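PDB 4WO8: taurocyamine kinase, which reversibly transfers a phosphate from ATP to the guanidino compound taurocyamine, yielding N-phosphotaurocyamine and ADP with magnesium as cofactor. Local coordinates for residues 121-126 with 275-280. The protein carries 4 engineered substitutions. Residues are numbered along the deposited sequence; the frame is centred on the assembly and turned at random.
Sequences RVRLGR and TLRASV
Two neighbouring antiparallel strands of the catalytic sheet, 117-126 and 277-283, meet where R121 pairs with S279 and R123 with R277, both as hydrogen-bonded pairs around the non-hydrogen-bonded pair V122-A278. The evidence is four backbone bonds, two in each hydrogen-bonded pair: R121 N to S279 O and S279 N to R121 O are each 2.8 Å, and R123 N to R277 O and R277 N to R123 O each 2.9 Å. Just ahead of strand 277-283, T275 OG1 takes over the acceptor role, receiving G125 N at 3.0 Å in a nearly straight bond (165°).

R121, R123, R277 and S279 point to one face of the sheet. R121 is extended from CG to NE, which carries NH1 to the edge of the R277 guanidinium. In R277 the first two torsions, near 180°, bring CD to 3.4 Å from R123 NH2, and the bend at chi3 (106°) turns NE toward R121 NH1. The R123 and R277 guanidinium planes lie only 19° apart. One water accepts from R121 NH1, donates to R277 O and hydrogen-bonds S279 OG, tying three residues together; D320 forms a salt bridge with R277 NH1.

On the other face, L276 CD1 touches V122 CG1 (3.6 Å) and L124 CD2, and V122 and L124 also pack on helix 236-253.

Such a gathering of arginines on one face of the central antiparallel sheet is consistent with the predicted ATP site, and is characteristic of the phosphate-binding pocket of phosphagen kinases.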
loop_
_atom_site.group_PDB
_atom_site.type_symbol
_atom_site.label_atom_id
_atom_site.label_comp_id
_atom_site.label_asym_id
_atom_site.label_seq_id
_atom_site.Cartn_x
_atom_site.Cartn_y
_atom_site.Cartn_z
ATOM N N ARG A 121 6.024 -13.125 -21.450
ATOM C CA ARG A 121 6.776 -12.148 -22.223
ATOM C C ARG A 121 8.110 -11.901 -21.504
ATOM O O ARG A 121 8.130 -11.748 -20.282
ATOM C CB ARG A 121 5.937 -10.861 -22.356
ATOM C CG ARG A 121 6.548 -9.691 -23.128
ATOM C CD ARG A 121 5.599 -8.473 -23.108
ATOM N NE ARG A 121 6.101 -7.309 -23.856
ATOM C CZ ARG A 121 6.847 -6.314 -23.349
ATOM N NH1 ARG A 121 7.220 -6.305 -22.067
ATOM N NH2 ARG A 121 7.237 -5.313 -24.135
ATOM N N VAL A 122 9.227 -11.925 -22.223
ATOM C CA VAL A 122 10.459 -11.373 -21.649
ATOM C C VAL A 122 11.068 -10.324 -22.586
ATOM O O VAL A 122 11.159 -10.518 -23.803
ATOM C CB VAL A 122 11.517 -12.435 -21.332
ATOM C CG1 VAL A 122 12.635 -11.794 -20.522
ATOM C CG2 VAL A 122 10.932 -13.582 -20.505
ATOM N N ARG A 123 11.487 -9.213 -22.000
ATOM C CA ARG A 123 12.000 -8.089 -22.755
ATOM C C ARG A 123 13.363 -7.661 -22.236
ATOM O O ARG A 123 13.608 -7.631 -21.025
ATOM C CB ARG A 123 10.999 -6.913 -22.693
ATOM C CG ARG A 123 11.651 -5.544 -22.622
ATOM C CD ARG A 123 10.624 -4.429 -22.632
ATOM N NE ARG A 123 10.269 -3.902 -21.318
ATOM C CZ ARG A 123 11.029 -3.055 -20.630
ATOM N NH1 ARG A 123 12.201 -2.680 -21.115
ATOM N NH2 ARG A 123 10.638 -2.596 -19.454
ATOM N N LEU A 124 14.240 -7.346 -23.182
ATOM C CA LEU A 124 15.558 -6.783 -22.947
ATOM C C LEU A 124 15.711 -5.490 -23.729
ATOM O O LEU A 124 14.982 -5.266 -24.696
ATOM C CB LEU A 124 16.655 -7.739 -23.437
ATOM C CG LEU A 124 17.068 -8.949 -22.652
ATOM C CD1 LEU A 124 18.091 -9.752 -23.468
ATOM C CD2 LEU A 124 17.642 -8.432 -21.359
ATOM N N GLY A 125 16.739 -4.712 -23.386
ATOM C CA GLY A 125 17.111 -3.537 -24.145
ATOM C C GLY A 125 18.624 -3.391 -24.150
ATOM O O GLY A 125 19.286 -3.828 -23.218
ATOM N N ARG A 126 19.172 -2.804 -25.212
ATOM C CA ARG A 126 20.610 -2.579 -25.300
ATOM C C ARG A 126 20.894 -1.222 -25.912
ATOM O O ARG A 126 20.167 -0.769 -26.803
ATOM C CB ARG A 126 21.303 -3.655 -26.147
ATOM C CG ARG A 126 21.304 -5.061 -25.579
ATOM C CD ARG A 126 22.192 -5.159 -24.349
ATOM N NE ARG A 126 22.382 -6.542 -23.923
ATOM C CZ ARG A 126 21.656 -7.140 -22.984
ATOM N NH1 ARG A 126 20.699 -6.461 -22.373
ATOM N NH2 ARG A 126 21.897 -8.410 -22.641
ATOM N N THR A 275 18.329 -4.889 -17.631
ATOM C CA THR A 275 17.298 -4.329 -18.537
ATOM C C THR A 275 16.111 -5.261 -18.692
ATOM O O THR A 275 15.237 -5.028 -19.523
ATOM C CB THR A 275 17.850 -4.026 -19.958
ATOM O OG1 THR A 275 17.912 -5.245 -20.722
ATOM C CG2 THR A 275 19.242 -3.391 -19.888
ATOM N N LEU A 276 16.083 -6.320 -17.893
ATOM C CA LEU A 276 15.219 -7.456 -18.177
ATOM C C LEU A 276 13.880 -7.363 -17.453
ATOM O O LEU A 276 13.824 -7.288 -16.225
ATOM C CB LEU A 276 15.924 -8.766 -17.803
ATOM C CG LEU A 276 15.223 -10.063 -18.216
ATOM C CD1 LEU A 276 15.894 -10.676 -19.408
ATOM C CD2 LEU A 276 15.179 -11.066 -17.092
ATOM N N ARG A 277 12.809 -7.381 -18.237
ATOM C CA ARG A 277 11.455 -7.388 -17.718
ATOM C C ARG A 277 10.793 -8.686 -18.158
ATOM O O ARG A 277 10.454 -8.856 -19.332
ATOM C CB ARG A 277 10.655 -6.188 -18.208
ATOM C CG ARG A 277 9.331 -5.988 -17.452
ATOM C CD ARG A 277 8.491 -4.825 -18.019
ATOM N NE ARG A 277 7.352 -5.350 -18.769
ATOM C CZ ARG A 277 6.172 -5.639 -18.219
ATOM N NH1 ARG A 277 5.182 -6.130 -18.956
ATOM N NH2 ARG A 277 5.981 -5.433 -16.927
ATOM N N ALA A 278 10.653 -9.605 -17.212
ATOM C CA ALA A 278 10.030 -10.890 -17.464
ATOM C C ALA A 278 8.653 -10.805 -16.862
ATOM O O ALA A 278 8.525 -10.479 -15.696
ATOM C CB ALA A 278 10.844 -12.043 -16.837
ATOM N N SER A 279 7.623 -11.087 -17.647
ATOM C CA SER A 279 6.264 -10.882 -17.177
ATOM C C SER A 279 5.245 -11.885 -17.692
ATOM O O SER A 279 5.442 -12.500 -18.737
ATOM C CB SER A 279 5.812 -9.492 -17.567
ATOM O OG SER A 279 5.628 -9.453 -18.957
ATOM N N VAL A 280 4.163 -12.044 -16.933
ATOM C CA VAL A 280 2.946 -12.734 -17.367
ATOM C C VAL A 280 1.757 -11.787 -17.308
ATOM O O VAL A 280 1.743 -10.859 -16.501
ATOM C CB VAL A 280 2.592 -13.962 -16.471
ATOM C CG1 VAL A 280 3.641 -15.044 -16.587
ATOM C CG2 VAL A 280 2.404 -13.531 -15.000
HETATM O O HOH W 1 7.864 -8.225 -19.870
#